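Local coordinates for protein extracellular ligand-binding receptor (Sphaerobacter thermophilus, PDB 4ZPJ) that probably serves as the substrate-binding protein of an ABC transporter, capturing a small ligand between two lobes in the manner of the leucine-binding protein family, at residues 183-186 and 187-191; 212-215 and 216-220; 273-276 and 277-280. All blocks are in the same frame, centred on the assembly; numbering follows the deposited sequence.

Interaction 1: 183-186 and 187-191. With ZN (zinc ion), chain E.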
ATOM      1  N   ALA A 183     -14.948  -6.632   0.914  1.00 33.49           N
ATOM      2  CA  ALA A 183     -16.365  -6.360   0.786  1.00 34.89           C
ATOM      3  C   ALA A 183     -17.036  -7.520   0.079  1.00 38.40           C
ATOM      4  O   ALA A 183     -18.138  -7.918   0.456  1.00 39.40           O
ATOM      5  CB  ALA A 183     -16.584  -5.096  -0.005  1.00 33.97           C
ATOM      6  N   ASP A 184     -16.372  -8.069  -0.929  1.00 37.09           N
ATOM      7  CA  ASP A 184     -16.847  -9.347  -1.516  1.00 42.18           C
ATOM      8  C   ASP A 184     -16.893 -10.436  -0.484  1.00 41.57           C
ATOM      9  O   ASP A 184     -17.858 -11.156  -0.407  1.00 42.32           O
ATOM     10  CB  ASP A 184     -15.955  -9.791  -2.691  1.00 39.98           C
ATOM     11  CG  ASP A 184     -16.028  -8.799  -3.829  1.00 45.23           C
ATOM     12  OD1 ASP A 184     -17.065  -8.733  -4.522  1.00 59.31           O
ATOM     13  OD2 ASP A 184     -15.108  -8.001  -3.983  1.00 52.99           O
ATOM     14  N   TYR A 185     -15.836 -10.562   0.302  1.00 41.93           N
ATOM     15  CA  TYR A 185     -15.802 -11.567   1.341  1.00 42.81           C
ATOM     16  C   TYR A 185     -16.943 -11.378   2.334  1.00 40.60           C
ATOM     17  O   TYR A 185     -17.562 -12.343   2.749  1.00 39.81           O
ATOM     18  CB  TYR A 185     -14.483 -11.488   2.094  1.00 44.86           C
ATOM     19  CG  TYR A 185     -14.239 -12.655   3.004  1.00 43.10           C
ATOM     20  CD1 TYR A 185     -13.797 -13.876   2.491  1.00 45.17           C
ATOM     21  CD2 TYR A 185     -14.471 -12.551   4.364  1.00 42.97           C
ATOM     22  CE1 TYR A 185     -13.566 -14.955   3.324  1.00 44.90           C
ATOM     23  CE2 TYR A 185     -14.264 -13.625   5.205  1.00 43.71           C
ATOM     24  CZ  TYR A 185     -13.828 -14.836   4.670  1.00 45.11           C
ATOM     25  OH  TYR A 185     -13.599 -15.920   5.479  1.00 48.43           O
ATOM     26  N   ALA A 186     -17.209 -10.129   2.707  1.00 39.71           N
ATOM     27  CA  ALA A 186     -18.283  -9.803   3.669  1.00 38.64           C
ATOM     28  C   ALA A 186     -19.655 -10.250   3.157  1.00 40.57           C
ATOM     29  O   ALA A 186     -20.483 -10.784   3.925  1.00 41.17           O
ATOM     30  CB  ALA A 186     -18.314  -8.305   3.927  1.00 38.77           C
ATOM     31  N   TYR A 187     -19.908  -9.981   1.872  1.00 40.24           N
ATOM     32  CA  TYR A 187     -21.162 -10.336   1.229  1.00 40.67           C
ATOM     33  C   TYR A 187     -21.232 -11.839   0.961  1.00 43.37           C
ATOM     34  O   TYR A 187     -22.185 -12.507   1.388  1.00 43.96           O
ATOM     35  CB  TYR A 187     -21.346  -9.608  -0.103  1.00 38.86           C
ATOM     36  CG  TYR A 187     -22.763  -9.763  -0.642  1.00 41.19           C
ATOM     37  CD1 TYR A 187     -23.129 -10.839  -1.458  1.00 46.60           C
ATOM     38  CD2 TYR A 187     -23.736  -8.835  -0.345  1.00 44.12           C
ATOM     39  CE1 TYR A 187     -24.440 -10.956  -1.935  1.00 48.20           C
ATOM     40  CE2 TYR A 187     -25.023  -8.950  -0.810  1.00 45.62           C
ATOM     41  CZ  TYR A 187     -25.367 -10.013  -1.592  1.00 48.25           C
ATOM     42  OH  TYR A 187     -26.652 -10.073  -2.048  1.00 55.14           O
ATOM     43  N   GLU A 188     -20.259 -12.340   0.197  1.00 43.70           N
ATOM     44  CA  GLU A 188     -20.310 -13.718  -0.329  1.00 48.04           C
ATOM     45  C   GLU A 188     -20.120 -14.783   0.753  1.00 46.77           C
ATOM     46  O   GLU A 188     -20.820 -15.755   0.757  1.00 51.01           O
ATOM     47  CB  GLU A 188     -19.229 -13.971  -1.391  1.00 46.12           C
ATOM     48  CG  GLU A 188     -19.153 -12.983  -2.539  1.00 49.40           C
ATOM     49  CD  GLU A 188     -20.374 -13.003  -3.437  1.00 53.66           C
ATOM     50  OE1 GLU A 188     -20.392 -12.214  -4.417  1.00 60.10           O
ATOM     51  OE2 GLU A 188     -21.290 -13.814  -3.196  1.00 50.04           O
ATOM     52  N   THR A 189     -19.112 -14.629   1.599  1.00 45.45           N
ATOM     53  CA  THR A 189     -18.778 -15.635   2.624  1.00 46.94           C
ATOM     54  C   THR A 189     -19.431 -15.269   3.973  1.00 45.11           C
ATOM     55  O   THR A 189     -20.137 -16.071   4.551  1.00 45.10           O
ATOM     56  CB  THR A 189     -17.254 -15.756   2.747  1.00 46.29           C
ATOM     57  OG1 THR A 189     -16.722 -15.968   1.444  1.00 51.26           O
ATOM     58  CG2 THR A 189     -16.803 -16.918   3.680  1.00 48.12           C
ATOM     59  N   LEU A 190     -19.265 -14.051   4.456  1.00 41.67           N
ATOM     60  CA  LEU A 190     -19.812 -13.765   5.802  1.00 43.67           C
ATOM     61  C   LEU A 190     -21.324 -13.512   5.878  1.00 47.44           C
ATOM     62  O   LEU A 190     -21.895 -13.483   6.988  1.00 50.63           O
ATOM     63  CB  LEU A 190     -19.062 -12.586   6.466  1.00 41.23           C
ATOM     64  CG  LEU A 190     -17.561 -12.842   6.633  1.00 40.59           C
ATOM     65  CD1 LEU A 190     -16.829 -11.561   7.111  1.00 37.40           C
ATOM     66  CD2 LEU A 190     -17.315 -14.054   7.563  1.00 41.27           C
ATOM     67  N   GLY A 191     -21.984 -13.294   4.742  1.00 45.42           N
ATOM     68  CA  GLY A 191     -23.425 -13.132   4.773  1.00 45.90           C
ATOM     69  C   GLY A 191     -23.935 -11.746   5.098  1.00 47.36           C
ATOM     70  O   GLY A 191     -25.137 -11.556   5.278  1.00 47.03           O
TER
HETATM   71 ZN    ZN E 504     -22.037 -12.077  -5.684  1.00 66.08          ZN

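Interaction 2: 212-215 and 216-220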
ATOM      1  N   PHE A 212     -14.759   0.525  -0.974  1.00 39.69           N
ATOM      2  CA  PHE A 212     -15.460  -0.509  -0.252  1.00 39.38           C
ATOM      3  C   PHE A 212     -16.937  -0.548  -0.619  1.00 40.41           C
ATOM      4  O   PHE A 212     -17.477  -1.604  -0.866  1.00 37.96           O
ATOM      5  CB  PHE A 212     -15.313  -0.350   1.251  1.00 39.50           C
ATOM      6  CG  PHE A 212     -15.667  -1.595   2.012  1.00 40.69           C
ATOM      7  CD1 PHE A 212     -16.994  -1.893   2.321  1.00 40.03           C
ATOM      8  CD2 PHE A 212     -14.674  -2.512   2.374  1.00 40.54           C
ATOM      9  CE1 PHE A 212     -17.330  -3.041   3.003  1.00 39.90           C
ATOM     10  CE2 PHE A 212     -15.003  -3.650   3.090  1.00 40.58           C
ATOM     11  CZ  PHE A 212     -16.333  -3.920   3.396  1.00 41.81           C
ATOM     12  N   ARG A 213     -17.574   0.614  -0.580  1.00 43.96           N
ATOM     13  CA  ARG A 213     -18.968   0.784  -0.977  1.00 47.14           C
ATOM     14  C   ARG A 213     -19.242   0.204  -2.361  1.00 46.98           C
ATOM     15  O   ARG A 213     -20.229  -0.520  -2.586  1.00 44.79           O
ATOM     16  CB  ARG A 213     -19.289   2.278  -1.035  1.00 47.00           C
ATOM     17  CG  ARG A 213     -20.628   2.606  -1.657  1.00 49.06           C
ATOM     18  CD  ARG A 213     -20.858   4.108  -1.839  1.00 50.30           C
ATOM     19  NE  ARG A 213     -21.059   4.822  -0.577  1.00 49.38           N
ATOM     20  CZ  ARG A 213     -22.212   4.896   0.092  1.00 51.98           C
ATOM     21  NH1 ARG A 213     -22.276   5.590   1.228  1.00 49.77           N
ATOM     22  NH2 ARG A 213     -23.302   4.286  -0.363  1.00 53.51           N
ATOM     23  N   SER A 214     -18.397   0.592  -3.297  1.00 44.72           N
ATOM     24  CA  SER A 214     -18.558   0.200  -4.690  1.00 45.42           C
ATOM     25  C   SER A 214     -18.606  -1.313  -4.844  1.00 42.08           C
ATOM     26  O   SER A 214     -19.542  -1.826  -5.430  1.00 45.77           O
ATOM     27  CB  SER A 214     -17.416   0.786  -5.514  1.00 46.61           C
ATOM     28  OG  SER A 214     -17.430   0.272  -6.819  1.00 49.51           O
ATOM     29  N   ARG A 215     -17.652  -2.034  -4.277  1.00 39.89           N
ATOM     30  CA  ARG A 215     -17.699  -3.495  -4.340  1.00 38.72           C
ATOM     31  C   ARG A 215     -18.830  -4.086  -3.556  1.00 39.29           C
ATOM     32  O   ARG A 215     -19.372  -5.126  -3.941  1.00 36.86           O
ATOM     33  CB  ARG A 215     -16.443  -4.159  -3.771  1.00 40.10           C
ATOM     34  CG  ARG A 215     -15.141  -3.906  -4.469  1.00 41.24           C
ATOM     35  CD  ARG A 215     -15.093  -4.430  -5.877  1.00 44.01           C
ATOM     36  NE  ARG A 215     -15.259  -5.866  -5.971  1.00 43.24           N
ATOM     37  CZ  ARG A 215     -15.116  -6.536  -7.112  1.00 43.24           C
ATOM     38  NH1 ARG A 215     -14.811  -5.883  -8.217  1.00 41.11           N
ATOM     39  NH2 ARG A 215     -15.297  -7.861  -7.151  1.00 43.78           N
ATOM     40  N   PHE A 216     -19.166  -3.476  -2.408  1.00 40.23           N
ATOM     41  CA  PHE A 216     -20.174  -4.089  -1.543  1.00 38.49           C
ATOM     42  C   PHE A 216     -21.450  -3.886  -2.248  1.00 39.66           C
ATOM     43  O   PHE A 216     -22.294  -4.768  -2.242  1.00 42.94           O
ATOM     44  CB  PHE A 216     -20.141  -3.503  -0.110  1.00 40.76           C
ATOM     45  CG  PHE A 216     -21.020  -4.216   0.901  1.00 39.50           C
ATOM     46  CD1 PHE A 216     -20.789  -5.518   1.247  1.00 40.62           C
ATOM     47  CD2 PHE A 216     -22.057  -3.548   1.531  1.00 41.37           C
ATOM     48  CE1 PHE A 216     -21.599  -6.179   2.177  1.00 41.34           C
ATOM     49  CE2 PHE A 216     -22.873  -4.172   2.477  1.00 40.91           C
ATOM     50  CZ  PHE A 216     -22.643  -5.494   2.803  1.00 43.15           C
ATOM     51  N   GLU A 217     -21.599  -2.744  -2.907  1.00 43.43           N
ATOM     52  CA  GLU A 217     -22.849  -2.421  -3.617  1.00 47.97           C
ATOM     53  C   GLU A 217     -23.017  -3.280  -4.871  1.00 46.96           C
ATOM     54  O   GLU A 217     -24.093  -3.755  -5.131  1.00 46.84           O
ATOM     55  CB  GLU A 217     -22.967  -0.923  -3.967  1.00 50.80           C
ATOM     56  CG  GLU A 217     -23.372  -0.086  -2.763  1.00 54.84           C
ATOM     57  CD  GLU A 217     -23.562   1.393  -3.049  1.00 54.93           C
ATOM     58  OE1 GLU A 217     -23.252   1.856  -4.156  1.00 63.89           O
ATOM     59  OE2 GLU A 217     -24.002   2.095  -2.137  1.00 55.03           O
ATOM     60  N   GLN A 218     -21.946  -3.474  -5.613  1.00 48.58           N
ATOM     61  CA  GLN A 218     -21.968  -4.375  -6.760  1.00 51.28           C
ATOM     62  C   GLN A 218     -22.323  -5.792  -6.405  1.00 49.69           C
ATOM     63  O   GLN A 218     -22.955  -6.439  -7.201  1.00 48.18           O
ATOM     64  CB  GLN A 218     -20.615  -4.377  -7.456  1.00 54.49           C
ATOM     65  CG  GLN A 218     -20.367  -3.059  -8.163  1.00 60.27           C
ATOM     66  CD  GLN A 218     -19.038  -2.955  -8.900  1.00 68.70           C
ATOM     67  OE1 GLN A 218     -18.139  -3.805  -8.765  1.00 66.35           O
ATOM     68  NE2 GLN A 218     -18.917  -1.898  -9.713  1.00 76.06           N
ATOM     69  N   ALA A 219     -21.946  -6.309  -5.223  1.00 49.79           N
ATOM     70  CA  ALA A 219     -22.375  -7.680  -4.871  1.00 47.13           C
ATOM     71  C   ALA A 219     -23.820  -7.767  -4.448  1.00 48.90           C
ATOM     72  O   ALA A 219     -24.342  -8.877  -4.280  1.00 50.71           O
ATOM     73  CB  ALA A 219     -21.504  -8.301  -3.811  1.00 46.70           C
ATOM     74  N   GLY A 220     -24.480  -6.619  -4.294  1.00 48.73           N
ATOM     75  CA  GLY A 220     -25.863  -6.588  -3.814  1.00 48.39           C
ATOM     76  C   GLY A 220     -26.035  -6.105  -2.379  1.00 48.36           C
ATOM     77  O   GLY A 220     -27.131  -6.135  -1.875  1.00 49.14           O
TER

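Interaction 3: 273-276 and 277-280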
ATOM      1  N   PHE A 273     -14.915  -0.506  24.592  1.00 48.11           N
ATOM      2  CA  PHE A 273     -16.252   0.109  24.676  1.00 51.72           C
ATOM      3  C   PHE A 273     -17.328  -0.959  24.487  1.00 50.87           C
ATOM      4  O   PHE A 273     -18.477  -0.738  24.825  1.00 49.44           O
ATOM      5  CB  PHE A 273     -16.347   1.158  23.582  1.00 54.99           C
ATOM      6  CG  PHE A 273     -17.362   2.228  23.799  1.00 61.26           C
ATOM      7  CD1 PHE A 273     -17.142   3.234  24.722  1.00 64.62           C
ATOM      8  CD2 PHE A 273     -18.491   2.310  22.973  1.00 64.53           C
ATOM      9  CE1 PHE A 273     -18.073   4.245  24.887  1.00 68.01           C
ATOM     10  CE2 PHE A 273     -19.421   3.319  23.126  1.00 66.63           C
ATOM     11  CZ  PHE A 273     -19.212   4.293  24.085  1.00 68.92           C
ATOM     12  N   GLY A 274     -16.972  -2.138  23.971  1.00 47.87           N
ATOM     13  CA  GLY A 274     -17.933  -3.236  24.014  1.00 49.87           C
ATOM     14  C   GLY A 274     -18.474  -3.610  22.640  1.00 50.48           C
ATOM     15  O   GLY A 274     -19.169  -4.620  22.496  1.00 49.50           O
ATOM     16  N   LEU A 275     -18.115  -2.819  21.632  1.00 48.47           N
ATOM     17  CA  LEU A 275     -18.598  -3.068  20.281  1.00 48.55           C
ATOM     18  C   LEU A 275     -17.991  -4.306  19.672  1.00 47.24           C
ATOM     19  O   LEU A 275     -18.615  -4.963  18.900  1.00 49.88           O
ATOM     20  CB  LEU A 275     -18.380  -1.865  19.359  1.00 46.54           C
ATOM     21  CG  LEU A 275     -19.029  -0.569  19.834  1.00 51.04           C
ATOM     22  CD1 LEU A 275     -19.281   0.352  18.645  1.00 52.50           C
ATOM     23  CD2 LEU A 275     -20.356  -0.792  20.559  1.00 53.89           C
ATOM     24  N   LYS A 276     -16.786  -4.651  20.016  1.00 49.95           N
ATOM     25  CA  LYS A 276     -16.228  -5.860  19.435  1.00 49.78           C
ATOM     26  C   LYS A 276     -17.078  -7.088  19.788  1.00 55.03           C
ATOM     27  O   LYS A 276     -17.302  -7.968  18.949  1.00 52.14           O
ATOM     28  CB  LYS A 276     -14.795  -6.020  19.880  1.00 49.89           C
ATOM     29  CG  LYS A 276     -14.217  -7.235  19.285  1.00 50.29           C
ATOM     30  CD  LYS A 276     -12.751  -7.353  19.440  1.00 51.03           C
ATOM     31  CE  LYS A 276     -12.307  -8.420  18.429  1.00 51.73           C
ATOM     32  NZ  LYS A 276     -11.090  -9.018  18.968  1.00 53.28           N
ATOM     33  N   ASP A 277     -17.603  -7.116  21.011  1.00 57.10           N
ATOM     34  CA  ASP A 277     -18.430  -8.216  21.457  1.00 63.02           C
ATOM     35  C   ASP A 277     -19.741  -8.317  20.675  1.00 63.29           C
ATOM     36  O   ASP A 277     -20.350  -9.380  20.680  1.00 63.06           O
ATOM     37  CB  ASP A 277     -18.741  -8.140  22.982  1.00 67.64           C
ATOM     38  CG  ASP A 277     -17.546  -8.585  23.878  1.00 76.66           C
ATOM     39  OD1 ASP A 277     -16.397  -8.700  23.380  1.00 80.85           O
ATOM     40  OD2 ASP A 277     -17.754  -8.815  25.105  1.00 87.78           O
ATOM     41  N   SER A 278     -20.186  -7.232  20.028  1.00 60.82           N
ATOM     42  CA  SER A 278     -21.546  -7.202  19.468  1.00 60.82           C
ATOM     43  C   SER A 278     -21.681  -6.853  17.993  1.00 58.09           C
ATOM     44  O   SER A 278     -22.656  -7.242  17.393  1.00 59.48           O
ATOM     45  CB  SER A 278     -22.471  -6.277  20.295  1.00 60.77           C
ATOM     46  OG  SER A 278     -21.863  -5.029  20.542  1.00 62.99           O
ATOM     47  N   ILE A 279     -20.735  -6.118  17.423  1.00 55.10           N
ATOM     48  CA  ILE A 279     -20.822  -5.668  16.039  1.00 50.60           C
ATOM     49  C   ILE A 279     -19.570  -6.072  15.244  1.00 46.43           C
ATOM     50  O   ILE A 279     -18.476  -5.566  15.497  1.00 44.21           O
ATOM     51  CB  ILE A 279     -21.005  -4.151  16.001  1.00 53.30           C
ATOM     52  CG1 ILE A 279     -22.344  -3.773  16.613  1.00 56.97           C
ATOM     53  CG2 ILE A 279     -20.988  -3.627  14.593  1.00 52.90           C
ATOM     54  CD1 ILE A 279     -22.376  -2.321  17.055  1.00 61.30           C
ATOM     55  N   PRO A 280     -19.730  -6.988  14.281  1.00 43.32           N
ATOM     56  CA  PRO A 280     -18.554  -7.406  13.503  1.00 43.35           C
ATOM     57  C   PRO A 280     -17.874  -6.252  12.831  1.00 39.11           C
ATOM     58  O   PRO A 280     -18.522  -5.359  12.310  1.00 39.84           O
ATOM     59  CB  PRO A 280     -19.135  -8.380  12.451  1.00 43.14           C
ATOM     60  CG  PRO A 280     -20.406  -8.906  13.109  1.00 44.95           C
ATOM     61  CD  PRO A 280     -20.947  -7.738  13.905  1.00 45.61           C
TER

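Interaction 1: 183-186 and 187-191
Thr189 CB sits over one face of the Tyr185 ring, a CH-pi contact 4.0 Å from the centroid and 17° off the ring normal. From the next position along the chain Leu190 reaches the same ring, its CG 3.7 Å from Tyr185 CE2. The phenol ring gets there because Tyr185 CG stands anti to the backbone N (chi1 -169°), which carries it along the helix toward the C-terminal end. In the backbone, Tyr185 O accepts two donors, Thr189 N and Leu190 N, each at 3.0 Å; this doubled acceptance marks the winding down of helix 180-188, and Gly191 then leaves helical geometry with positive phi. One turn round, Glu188 N bonds Asp184 O at 2.7 Å, and the Glu188 chain bends at chi2 (-66°) to bring OE1 to zinc at 2.1 Å, with OE2 farther off at 3.1 Å. Asp184 turns its carboxylate to Arg215 of helix 203-218 in a salt bridge, while Tyr187 makes a cation-pi contact with Arg193. Two carboxylates one turn apart, Asp184 OD1 and Glu188 OE1 4.8 Å from each other, would raise the negative potential here, which the zinc ion and Arg215 are likely to offset.

Interaction 2: 212-215 and 216-220
This is a local i to i+4 contact along the last turns of helix 203-218, in which the Arg213-Glu217 salt bridge runs along the flank and the backbone closes in a Schellman motif at Gly220. Arg213 NH2 donates to Glu217 OE2 at 2.9 Å with an N-H...O angle of 143°. The oxygen is met on its syn side, 33° out of the carboxylate plane, whereas it lies near the guanidinium plane at that group's edge. The two chains run side by side in the same direction, and Arg213 CG lies 3.5 Å from the carboxylate carbon Glu217 CD. Arg213 starts out with CG anti to N and bends at chi3 (-70°), which swings the guanidinium across to the carboxylate. Its NH1 has a second acid, Glu226 on strand 222-229, so the arginine is shared between helix and sheet. Were Glu217 an alanine, Arg213 NH2 would probably lose its acidic mate, leaving Glu226 alone of these two acids to hold the guanidinium. On the buried side, Phe212 CE1 lies 4.2 Å from Phe216 CB. The helical backbone bonds continue with Gln218 N to Ser214 O at 2.9 Å and Ala219 N to Arg215 O at 3.1 Å, before Gly220 N turns back to Glu217 O at 3.0 Å; positive phi there suits glycine. Helix 203-218 is the crossover of the beta-alpha-beta unit between parallel strands 194-200 and 222-229. Phe212 and Phe216 face the sheet, meeting Met195, and Phe216 also Ile223; Phe212 stacks on Phe254 too. Arg215 and Ser214 reach the chain's C-terminal end at Ser422 and Phe423, and Ala183 of helix 180-188 packs beside Phe212.

Interaction 3: 273-276 and 277-280
Leu275 O takes two backbone bonds from the far side of a tight turn, Ile279 N at 2.8 Å and Ser278 N at 3.0 Å. The first is nearly straight, with an N-H...O angle of 166°; in the second the donor stands above the carbonyl plane, 63° out of it, so the two N-H groups come to the oxygen from different directions. Just before, Gly274 O receives two weak bonds, from Asp277 N at 3.3 Å and from Ser278 OG at 3.4 Å. The serine hydroxyl reaches this carbonyl because OG sits between its own backbone N and carbonyl carbon (chi1 48°), a crowded position that folds it back over the turn. Gly274, the first residue to depart from helical angles after helix 261-272, has a positive phi, at which a CB would press on the carbonyl oxygen before it. The turn joins this helix to strand 281-283, an edge strand of the four-stranded parallel sheet, within a beta-alpha-beta connection that begins at strand 252-256. Among the side chains, Leu275 CD2 lies 4.3 Å from Ile279 CD1, a light apolar contact. Both residues also rest on Glu244 of helix 237-246, and Ile279 reaches Val253 of the neighbouring strand. Lys276 leads elsewhere: its extended chain, with CG anti to N, takes NZ to the carbonyl oxygens of Ala299 and Leu301 in a later part of the chain, while Tyr270 OH, from the preceding helix, bonds to Ile279 O.

How the interactions relate
The three contacts follow one another along the chain and lie around the four-stranded parallel sheet of strands 222-229, 194-200, 252-256 and 281-283. Interactions 1 and 2 are neighbours, their centres 10 Å apart: beside the salt bridge that ties helices 180-188 and 203-218 together, the Tyr187 ring packs on the end of the second helix, its CZ 3.1 Å from Ala219 O. Interaction 3 stands apart, with its centre about 19 Å from that of interaction 1 and 23 Å from that of interaction 2, and touches neither. Interactions 1 and 2 take in the last turn of a helix and interaction 3 the loop just after one; each includes a positive-phi glycine, where the chain leaves a helix on its way to a strand of this sheet.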